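PDB 3CH0: glycerophosphodiester phosphodiesterase from Cytophaga hutchinsonii ATCC 33406, which belongs to the glycerophosphodiester phosphodiesterase family and folds as a TIM barrel, with parallel strands on the inside and helices and loops around them. Local coordinates for residues S194-T199 and I240-N245; E248-L253 and P266-E271; K205-L210 and H233-R238. One frame throughout, in Å; residues are numbered along the deposited sequence. Where two conformers were deposited one is given.

Overall arrangement
All three contacts lie in the second half of the TIM barrel. Contact 1, nearest the middle of the chain, spans from strand 192-197 past strand 216-219 to the loop after strand 238-239; contacts 2 and 3 each link a helix to residues beyond the next strand. Contact 2, with its centre about 16 Å from that of contact 1, is buried, while contacts 1 and 3 are partly buried. Contacts 2 and 3 are purely apolar across their segments, whereas contact 1 sets an indole against a methyl, a backbone carbonyl and a glutamate. Val244 packs on Glu249, Ile250 and Leu253 of contact 2; Tyr195 and Thr199 probably hydrogen-bond Gln206 of contact 3.

Contact 1: residues S194-T199 and I240-N245; sequences SYLVET and IPWTVN. With EDO (1,2-ethanediol), chain E; EDO (1,2-ethanediol), chain H; EDO (1,2-ethanediol), chain D.
Glu198, whose CB meets the Trp242 ring, offers its backbone O to a hydroxyl of one 1,2-ethanediol, with Glu198 O and the diol O1 2.7 Å apart. Across the two segments the indole of Trp242 carries the contact, and three successive residues border it. CD2 of Leu196 approaches the pyrrole part at a slant, 3.4 Å from NE1 of Trp242, while that N-H is itself spent on the backbone O of Ser218. Farther along the ring system, Val197 O stands 3.6 Å from CZ2 of Trp242, again obliquely. Glu198 then closes the far end: its CB lies in the indole plane at the edge, 3.9 Å from CH2 of Trp242, and its carboxylate is turned 60° to the ring. CB of Trp242 points toward strand 192-197, and with CG between the backbone N and the carbonyl carbon (chi1 52°) the indole lies along residues 196-198. Directly after it the chain passes through a cis peptide, and the N-H of Thr243 points almost straight (178°) at O1 of a second ethanediol, 3.1 Å from Thr243 N. A third diol accepts from the N-H of Asn245, N to O2 2.9 Å. Citric acid and glycerol are also bound near the Trp242 side chain. These ligands probably come from the crystallisation liquor, but their gathering is consistent with a pocket at the C-terminal ends of the parallel strands, where strand-to-helix loops of TIM barrels line the active site.

Contact 2: residues E248-L253 and P266-E271; sequences EEIETL and PDLFFE. With EDO (1,2-ethanediol), chain H.
Ile250 of helix 247-256 turns both of its branches toward the 3-10 turn 266-269, where Phe269 and Leu268 receive them. Its CG2 meets the outer end of the Phe269 ring at a slant, 3.7 Å from CZ and nearly as close to CE1. The other branch meets the neighbouring carbon, with Ile250 CD1 3.9 Å from CE2 of Phe269. Having CG2 anti to the backbone N and CG1 beside it (chi1 -72°) sets the two branches side by side on one side of the ring plane, along its outer end. The same CD1 also touches a methyl of Leu268: the two CD1 atoms of Ile250 and Leu268 are 4.0 Å apart, and the side chains run across one another. Phe269 does not aim its CB at the helix; the ring gets there by its length. Near its base the ring is flanked at the edge by Pro266 O, which accepts from Phe269 N at 3.1 Å, and CB of Phe269 rests on a face of the Phe270 ring toward its rim. Asp267 O accepts two backbone bonds, from Phe270 N and Glu271 N. The contact joins helix 247-256 to the 3-10 turn 266-269 beside strand 260-263: Ile250 and Phe269 both pack on Ile261, and Phe269 reaches on to Ile11 of the neighbouring strand 10-13.

Contact 3: residues K205-L210 and H233-R238; sequences KQLEKL and HKLGMR. With EDO (1,2-ethanediol), chain R; EDO (1,2-ethanediol), chain F.
A Schellman motif ends helix 226-234 at Gly236, and the residues before and after that glycine, Leu235 and selenomethionine Met237, both meet Leu207 of helix 203-207. One methyl of Leu207 serves both partners. Its CD1 faces CD1 of Leu235 tip to tip at 3.4 Å, tighter than usual for two methyls, and lies 3.6 Å from CE of Met237. The second branch, Leu207 CD2, comes 3.9 Å from the selenium of Met237. A bend at the last torsion of Met237 (chi3 -71°) folds the terminal methyl back, so that CE as well as the selenium meets the leucine. The positive phi of Gly236 (87°) turns the chain out of the helix, with Gly236 N bonded to His233 O at 2.9 Å. On the other side a type I turn runs from Leu207 to Leu210, and Lys209 NZ bonds Gln206 OE1 at 2.7 Å from above the amide plane. The contact thus joins helix 203-207 to the residues that follow helix 226-234: Leu207 and Met237 both pack on Tyr217 of strand 216-219, the strand that lies between these helices in the chain, while Leu210 packs on Val178, Leu181 and Glu182 of helix 178-187.

Contact 1: residues S194-T199 and I240-N245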
loop_
_atom_site.group_PDB
_atom_site.type_symbol
_atom_site.label_atom_id
_atom_site.label_comp_id
_atom_site.label_asym_id
_atom_site.label_seq_id
_atom_site.Cartn_x
_atom_site.Cartn_y
_atom_site.Cartn_z
ATOM N N SER A 194 -8.611 -4.187 5.118
ATOM C CA SER A 194 -7.900 -3.488 6.116
ATOM C C SER A 194 -8.312 -2.009 6.188
ATOM O O SER A 194 -8.329 -1.275 5.173
ATOM C CB SER A 194 -6.398 -3.557 5.806
ATOM O OG SER A 194 -5.664 -2.709 6.731
ATOM N N TYR A 195 -8.641 -1.572 7.417
ATOM C CA TYR A 195 -9.070 -0.246 7.669
ATOM C C TYR A 195 -7.902 0.625 8.156
ATOM O O TYR A 195 -7.343 0.434 9.234
ATOM C CB TYR A 195 -10.128 -0.344 8.791
ATOM C CG TYR A 195 -10.734 0.913 9.310
ATOM C CD1 TYR A 195 -10.956 2.014 8.484
ATOM C CD2 TYR A 195 -11.266 0.931 10.594
ATOM C CE1 TYR A 195 -11.602 3.161 8.969
ATOM C CE2 TYR A 195 -11.903 2.033 11.088
ATOM C CZ TYR A 195 -12.092 3.133 10.286
ATOM O OH TYR A 195 -12.753 4.287 10.718
ATOM N N LEU A 196 -7.508 1.531 7.272
ATOM C CA LEU A 196 -6.457 2.481 7.531
ATOM C C LEU A 196 -7.010 3.659 8.310
ATOM O O LEU A 196 -8.031 4.243 7.947
ATOM C CB LEU A 196 -5.822 2.990 6.244
ATOM C CG LEU A 196 -5.003 1.986 5.465
ATOM C CD1 LEU A 196 -4.682 2.430 4.024
ATOM C CD2 LEU A 196 -3.705 1.741 6.254
ATOM N N VAL A 197 -6.301 3.994 9.393
ATOM C CA VAL A 197 -6.696 5.049 10.322
ATOM C C VAL A 197 -5.516 5.945 10.621
ATOM O O VAL A 197 -4.445 5.495 10.979
ATOM C CB VAL A 197 -7.271 4.469 11.640
ATOM C CG1 VAL A 197 -7.485 5.645 12.667
ATOM C CG2 VAL A 197 -8.522 3.671 11.289
ATOM N N GLU A 198 -5.742 7.244 10.481
ATOM C CA GLU A 198 -4.694 8.235 10.850
ATOM C C GLU A 198 -5.174 9.401 11.731
ATOM O O GLU A 198 -4.395 10.306 11.972
ATOM C CB GLU A 198 -3.981 8.766 9.601
ATOM C CG GLU A 198 -4.788 9.594 8.713
ATOM C CD GLU A 198 -3.990 10.110 7.524
ATOM O OE1 GLU A 198 -2.737 9.978 7.519
ATOM O OE2 GLU A 198 -4.651 10.645 6.611
ATOM N N THR A 199 -6.425 9.403 12.159
ATOM C CA THR A 199 -6.988 10.534 12.895
ATOM C C THR A 199 -7.015 10.169 14.379
ATOM O O THR A 199 -6.996 9.023 14.782
ATOM C CB THR A 199 -8.407 10.860 12.377
ATOM O OG1 THR A 199 -9.163 9.655 12.385
ATOM C CG2 THR A 199 -8.346 11.402 10.976
ATOM N N ILE A 240 -2.016 -4.161 12.364
ATOM C CA ILE A 240 -0.834 -4.020 11.520
ATOM C C ILE A 240 -0.546 -2.538 11.276
ATOM O O ILE A 240 -1.110 -1.938 10.365
ATOM C CB ILE A 240 -0.982 -4.756 10.166
ATOM C CG1 ILE A 240 -1.353 -6.228 10.430
ATOM C CG2 ILE A 240 0.294 -4.691 9.366
ATOM C CD1 ILE A 240 -1.501 -7.057 9.169
ATOM N N PRO A 241 0.293 -1.939 12.134
ATOM C CA PRO A 241 0.566 -0.512 11.999
ATOM C C PRO A 241 1.591 -0.162 10.929
ATOM O O PRO A 241 2.337 -1.019 10.454
ATOM C CB PRO A 241 1.118 -0.116 13.355
ATOM C CG PRO A 241 1.426 -1.322 14.074
ATOM C CD PRO A 241 0.937 -2.523 13.322
ATOM N N TRP A 242 1.614 1.133 10.627
ATOM C CA TRP A 242 2.483 1.691 9.589
ATOM C C TRP A 242 2.979 3.063 10.007
ATOM O O TRP A 242 2.371 3.643 10.884
ATOM C CB TRP A 242 1.683 1.847 8.272
ATOM C CG TRP A 242 0.373 2.602 8.449
ATOM C CD1 TRP A 242 -0.859 2.055 8.714
ATOM C CD2 TRP A 242 0.163 4.021 8.418
ATOM N NE1 TRP A 242 -1.800 3.025 8.804
ATOM C CE2 TRP A 242 -1.202 4.249 8.644
ATOM C CE3 TRP A 242 0.997 5.137 8.210
ATOM C CZ2 TRP A 242 -1.732 5.550 8.681
ATOM C CZ3 TRP A 242 0.453 6.417 8.246
ATOM C CH2 TRP A 242 -0.905 6.612 8.451
ATOM N N THR A 243 4.032 3.595 9.379
ATOM C CA THR A 243 5.038 2.907 8.627
ATOM C C THR A 243 6.242 2.935 9.557
ATOM O O THR A 243 6.739 4.009 9.926
ATOM C CB THR A 243 5.309 3.619 7.294
ATOM O OG1 THR A 243 4.120 3.536 6.479
ATOM C CG2 THR A 243 6.453 2.973 6.521
ATOM N N VAL A 244 6.710 1.755 9.942
ATOM C CA VAL A 244 7.641 1.575 11.057
ATOM C C VAL A 244 9.026 1.203 10.557
ATOM O O VAL A 244 9.209 0.155 9.978
ATOM C CB VAL A 244 7.116 0.570 12.055
ATOM C CG1 VAL A 244 7.937 0.653 13.347
ATOM C CG2 VAL A 244 5.593 0.762 12.360
ATOM N N ASN A 245 10.001 2.120 10.762
ATOM C CA ASN A 245 11.249 2.102 10.007
ATOM C C ASN A 245 12.510 1.949 10.874
ATOM O O ASN A 245 13.615 2.189 10.397
ATOM C CB ASN A 245 11.355 3.367 9.132
ATOM C CG ASN A 245 10.391 3.313 7.933
ATOM O OD1 ASN A 245 9.903 2.213 7.638
ATOM N ND2 ASN A 245 10.226 4.429 7.218
HETATM C C1 EDO E . 4.045 6.616 11.008
HETATM O O1 EDO E . 4.282 6.653 9.615
HETATM C C2 EDO E . 4.412 7.948 11.668
HETATM O O2 EDO E . 3.321 8.866 11.620
HETATM C C1 EDO H . 7.733 6.089 12.403
HETATM O O1 EDO H . 7.996 6.433 13.783
HETATM C C2 EDO H . 9.027 5.810 11.631
HETATM O O2 EDO H . 9.753 4.664 12.034
HETATM C C1 EDO D . -1.669 10.348 13.783
HETATM O O1 EDO D . -2.800 11.219 13.957
HETATM C C2 EDO D . -0.477 11.149 13.305
HETATM O O2 EDO D . 0.752 10.454 13.344
#

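Contact 2: residues E248-L253 and P266-E271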
loop_
_atom_site.group_PDB
_atom_site.type_symbol
_atom_site.label_atom_id
_atom_site.label_comp_id
_atom_site.label_asym_id
_atom_site.label_seq_id
_atom_site.Cartn_x
_atom_site.Cartn_y
_atom_site.Cartn_z
ATOM N N GLU A 248 14.050 -0.792 16.787
ATOM C CA GLU A 248 13.587 -0.662 18.160
ATOM C C GLU A 248 12.055 -0.451 18.173
ATOM O O GLU A 248 11.360 -0.957 19.035
ATOM C CB GLU A 248 14.278 0.517 18.840
ATOM C CG GLU A 248 15.752 0.332 19.054
ATOM C CD GLU A 248 16.606 0.608 17.805
ATOM O OE1 GLU A 248 16.111 1.087 16.758
ATOM O OE2 GLU A 248 17.817 0.313 17.884
ATOM N N GLU A 249 11.533 0.350 17.230
ATOM C CA GLU A 249 10.092 0.589 17.177
ATOM C C GLU A 249 9.323 -0.681 16.853
ATOM O O GLU A 249 8.250 -0.939 17.388
ATOM C CB GLU A 249 9.731 1.694 16.169
ATOM C CG GLU A 249 10.131 3.094 16.551
ATOM C CD GLU A 249 9.864 4.004 15.410
ATOM O OE1 GLU A 249 8.690 4.515 15.312
ATOM O OE2 GLU A 249 10.802 4.213 14.579
ATOM N N ILE A 250 9.894 -1.485 15.952
ATOM C CA ILE A 250 9.296 -2.784 15.570
ATOM C C ILE A 250 9.267 -3.703 16.791
ATOM O O ILE A 250 8.253 -4.342 17.097
ATOM C CB ILE A 250 10.076 -3.428 14.402
ATOM C CG1 ILE A 250 9.800 -2.648 13.105
ATOM C CG2 ILE A 250 9.714 -4.896 14.238
ATOM C CD1 ILE A 250 10.737 -2.935 11.912
ATOM N N GLU A 251 10.387 -3.726 17.507
ATOM C CA GLU A 251 10.466 -4.567 18.717
ATOM C C GLU A 251 9.466 -4.119 19.789
ATOM O O GLU A 251 8.804 -4.994 20.424
ATOM C CB GLU A 251 11.910 -4.587 19.228
ATOM C CG GLU A 251 12.794 -5.479 18.372
ATOM C CD GLU A 251 14.282 -5.415 18.723
ATOM O OE1 GLU A 251 14.746 -4.349 19.227
ATOM O OE2 GLU A 251 14.959 -6.429 18.443
ATOM N N THR A 252 9.320 -2.824 20.019
ATOM C CA THR A 252 8.306 -2.310 20.961
ATOM C C THR A 252 6.916 -2.773 20.540
ATOM O O THR A 252 6.188 -3.358 21.337
ATOM C CB THR A 252 8.337 -0.819 21.080
ATOM O OG1 THR A 252 9.581 -0.446 21.733
ATOM C CG2 THR A 252 7.132 -0.259 21.913
ATOM N N LEU A 253 6.599 -2.613 19.273
ATOM C CA LEU A 253 5.272 -3.037 18.817
ATOM C C LEU A 253 5.004 -4.548 18.925
ATOM O O LEU A 253 3.885 -4.960 19.269
ATOM C CB LEU A 253 5.059 -2.578 17.370
ATOM C CG LEU A 253 4.948 -1.072 17.237
ATOM C CD1 LEU A 253 5.166 -0.622 15.776
ATOM C CD2 LEU A 253 3.584 -0.598 17.804
ATOM N N PRO A 266 12.049 -3.453 4.918
ATOM C CA PRO A 266 11.748 -4.830 5.294
ATOM C C PRO A 266 13.025 -5.658 5.554
ATOM O O PRO A 266 12.959 -6.657 6.259
ATOM C CB PRO A 266 10.896 -5.344 4.149
ATOM C CG PRO A 266 11.289 -4.528 2.965
ATOM C CD PRO A 266 11.544 -3.137 3.569
ATOM N N ASP A 267 14.163 -5.209 5.039
ATOM C CA ASP A 267 15.464 -5.795 5.359
ATOM C C ASP A 267 15.774 -5.846 6.882
ATOM O O ASP A 267 16.564 -6.700 7.343
ATOM C CB ASP A 267 16.583 -5.083 4.576
ATOM C CG ASP A 267 16.662 -3.600 4.837
ATOM O OD1 ASP A 267 15.628 -2.937 4.876
ATOM O OD2 ASP A 267 17.799 -3.060 4.905
ATOM N N LEU A 268 15.138 -4.972 7.669
ATOM C CA LEU A 268 15.311 -5.010 9.130
ATOM C C LEU A 268 15.021 -6.394 9.707
ATOM O O LEU A 268 15.638 -6.814 10.674
ATOM C CB LEU A 268 14.435 -3.945 9.822
ATOM C CG LEU A 268 14.906 -2.486 9.621
ATOM C CD1 LEU A 268 13.886 -1.467 10.023
ATOM C CD2 LEU A 268 16.223 -2.204 10.355
ATOM N N PHE A 269 14.083 -7.107 9.103
ATOM C CA PHE A 269 13.650 -8.379 9.624
ATOM C C PHE A 269 14.603 -9.505 9.276
ATOM O O PHE A 269 14.459 -10.568 9.845
ATOM C CB PHE A 269 12.252 -8.723 9.102
ATOM C CG PHE A 269 11.163 -7.932 9.771
ATOM C CD1 PHE A 269 10.635 -8.327 10.975
ATOM C CD2 PHE A 269 10.685 -6.766 9.225
ATOM C CE1 PHE A 269 9.624 -7.628 11.579
ATOM C CE2 PHE A 269 9.684 -6.066 9.825
ATOM C CZ PHE A 269 9.156 -6.465 10.985
ATOM N N PHE A 270 15.494 -9.300 8.313
ATOM C CA PHE A 270 16.372 -10.355 7.798
ATOM C C PHE A 270 17.856 -10.061 8.106
ATOM O O PHE A 270 18.708 -10.900 7.862
ATOM C CB PHE A 270 16.113 -10.546 6.307
ATOM C CG PHE A 270 14.673 -10.800 6.015
ATOM C CD1 PHE A 270 14.105 -12.039 6.273
ATOM C CD2 PHE A 270 13.835 -9.764 5.635
ATOM C CE1 PHE A 270 12.743 -12.263 6.062
ATOM C CE2 PHE A 270 12.479 -10.000 5.408
ATOM C CZ PHE A 270 11.926 -11.237 5.644
ATOM N N GLU A 271 18.125 -8.909 8.718
ATOM C CA GLU A 271 19.416 -8.579 9.355
ATOM C C GLU A 271 19.695 -9.401 10.627
ATOM O O GLU A 271 19.005 -9.272 11.645
ATOM C CB GLU A 271 19.486 -7.075 9.673
ATOM C CG GLU A 271 19.718 -6.224 8.428
ATOM C CD GLU A 271 19.377 -4.735 8.619
ATOM O OE1 GLU A 271 19.316 -4.285 9.784
ATOM O OE2 GLU A 271 19.169 -4.029 7.593
HETATM C C1 EDO H . 7.733 6.089 12.403
HETATM O O1 EDO H . 7.996 6.433 13.783
HETATM C C2 EDO H . 9.027 5.810 11.631
HETATM O O2 EDO H . 9.753 4.664 12.034
#

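Contact 3: residues K205-L210 and H233-R238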
loop_
_atom_site.group_PDB
_atom_site.type_symbol
_atom_site.label_atom_id
_atom_site.label_comp_id
_atom_site.label_asym_id
_atom_site.label_seq_id
_atom_site.Cartn_x
_atom_site.Cartn_y
_atom_site.Cartn_z
ATOM N N LYS A 205 -14.759 4.808 18.519
ATOM C CA LYS A 205 -15.232 5.845 17.597
ATOM C C LYS A 205 -14.696 5.669 16.142
ATOM O O LYS A 205 -15.336 6.117 15.182
ATOM C CB LYS A 205 -14.924 7.260 18.103
ATOM C CG LYS A 205 -15.735 7.722 19.322
ATOM C CD LYS A 205 -17.191 8.015 18.995
ATOM C CE LYS A 205 -17.907 8.671 20.191
ATOM N NZ LYS A 205 -17.158 9.858 20.729
ATOM N N GLN A 206 -13.524 5.057 15.994
ATOM C CA GLN A 206 -13.021 4.748 14.655
ATOM C C GLN A 206 -13.860 3.600 14.066
ATOM O O GLN A 206 -14.229 3.653 12.918
ATOM C CB GLN A 206 -11.526 4.363 14.666
ATOM C CG GLN A 206 -10.590 5.500 15.136
ATOM C CD GLN A 206 -10.585 6.740 14.246
ATOM O OE1 GLN A 206 -11.332 6.848 13.276
ATOM N NE2 GLN A 206 -9.666 7.638 14.514
ATOM N N LEU A 207 -14.122 2.566 14.859
ATOM C CA LEU A 207 -14.819 1.424 14.343
ATOM C C LEU A 207 -16.281 1.725 14.047
ATOM O O LEU A 207 -16.855 1.105 13.142
ATOM C CB LEU A 207 -14.691 0.237 15.295
ATOM C CG LEU A 207 -13.299 -0.374 15.478
ATOM C CD1 LEU A 207 -13.226 -1.455 16.548
ATOM C CD2 LEU A 207 -12.738 -0.892 14.146
ATOM N N GLU A 208 -16.858 2.703 14.745
ATOM C CA GLU A 208 -18.242 3.094 14.478
ATOM C C GLU A 208 -18.436 3.764 13.122
ATOM O O GLU A 208 -19.579 3.900 12.643
ATOM C CB GLU A 208 -18.790 3.986 15.612
ATOM C CG GLU A 208 -19.084 3.184 16.844
ATOM C CD GLU A 208 -19.421 4.012 18.076
ATOM O OE1 GLU A 208 -19.378 5.260 18.010
ATOM O OE2 GLU A 208 -19.721 3.351 19.097
ATOM N N LYS A 209 -17.333 4.133 12.466
ATOM C CA LYS A 209 -17.369 4.721 11.127
ATOM C C LYS A 209 -17.634 3.668 10.027
ATOM O O LYS A 209 -17.934 4.056 8.888
ATOM C CB LYS A 209 -16.067 5.472 10.835
ATOM C CG LYS A 209 -15.847 6.595 11.843
ATOM C CD LYS A 209 -14.503 7.272 11.675
ATOM C CE LYS A 209 -14.289 8.312 12.779
ATOM N NZ LYS A 209 -12.916 8.897 12.624
ATOM N N LEU A 210 -17.581 2.391 10.378
ATOM C CA LEU A 210 -17.880 1.283 9.454
ATOM C C LEU A 210 -19.072 0.505 9.978
ATOM O O LEU A 210 -19.300 0.474 11.184
ATOM C CB LEU A 210 -16.696 0.303 9.338
ATOM C CG LEU A 210 -15.443 0.830 8.619
ATOM C CD1 LEU A 210 -14.316 -0.190 8.773
ATOM C CD2 LEU A 210 -15.717 1.134 7.189
ATOM N N HIS A 233 -8.126 -7.334 19.071
ATOM C CA HIS A 233 -8.016 -8.781 19.127
ATOM C C HIS A 233 -9.314 -9.447 19.612
ATOM O O HIS A 233 -9.722 -10.453 19.064
ATOM C CB HIS A 233 -6.851 -9.200 20.006
ATOM C CG HIS A 233 -5.523 -9.011 19.341
ATOM N ND1 HIS A 233 -4.314 -9.075 20.014
ATOM C CD2 HIS A 233 -5.221 -8.788 18.033
ATOM C CE1 HIS A 233 -3.336 -8.886 19.147
ATOM N NE2 HIS A 233 -3.858 -8.696 17.945
ATOM N N LYS A 234 -9.968 -8.849 20.592
ATOM C CA LYS A 234 -11.219 -9.404 21.135
ATOM C C LYS A 234 -12.369 -9.331 20.140
ATOM O O LYS A 234 -13.368 -10.057 20.274
ATOM C CB LYS A 234 -11.589 -8.670 22.415
ATOM C CG LYS A 234 -10.593 -8.887 23.521
ATOM C CD LYS A 234 -11.158 -9.696 24.664
ATOM C CE LYS A 234 -10.165 -9.741 25.829
ATOM N NZ LYS A 234 -9.631 -8.383 26.205
ATOM N N LEU A 235 -12.248 -8.434 19.165
ATOM C CA LEU A 235 -13.176 -8.376 18.020
ATOM C C LEU A 235 -12.766 -9.270 16.851
ATOM O O LEU A 235 -13.467 -9.338 15.831
ATOM C CB LEU A 235 -13.334 -6.920 17.545
ATOM C CG LEU A 235 -14.062 -5.941 18.476
ATOM C CD1 LEU A 235 -13.827 -4.496 18.023
ATOM C CD2 LEU A 235 -15.593 -6.286 18.557
ATOM N N GLY A 236 -11.631 -9.932 16.971
ATOM C CA GLY A 236 -11.187 -10.845 15.945
ATOM C C GLY A 236 -10.370 -10.158 14.842
ATOM O O GLY A 236 -10.051 -10.779 13.837
HETATM N N MSE A 237 -9.973 -8.902 15.076
HETATM C CA MSE A 237 -9.135 -8.149 14.104
HETATM C C MSE A 237 -7.671 -8.397 14.368
HETATM O O MSE A 237 -7.271 -8.586 15.517
HETATM C CB MSE A 237 -9.361 -6.656 14.214
HETATM C CG MSE A 237 -10.715 -6.279 13.745
HETATM SE SE MSE A 237 -10.964 -4.386 13.666
HETATM C CE MSE A 237 -11.001 -4.122 15.504
ATOM N N ARG A 238 -6.865 -8.340 13.307
ATOM C CA ARG A 238 -5.429 -8.261 13.421
ATOM C C ARG A 238 -5.036 -6.795 13.333
ATOM O O ARG A 238 -5.768 -5.988 12.762
ATOM C CB ARG A 238 -4.746 -9.029 12.327
ATOM C CG ARG A 238 -4.956 -10.554 12.609
ATOM C CD ARG A 238 -4.437 -11.443 11.560
ATOM N NE ARG A 238 -5.272 -11.348 10.381
ATOM C CZ ARG A 238 -4.913 -10.782 9.224
ATOM N NH1 ARG A 238 -3.685 -10.266 9.082
ATOM N NH2 ARG A 238 -5.784 -10.768 8.199
HETATM C C1 EDO R . -21.543 3.018 9.563
HETATM O O1 EDO R . -22.774 2.391 9.936
HETATM C C2 EDO R . -21.711 4.522 9.375
HETATM O O2 EDO R . -21.297 5.222 10.555
HETATM C C1 EDO F . -19.991 -2.916 13.937
HETATM O O1 EDO F . -19.591 -4.137 13.295
HETATM C C2 EDO F . -19.424 -1.729 13.168
HETATM O O2 EDO F . -19.627 -0.462 13.817
#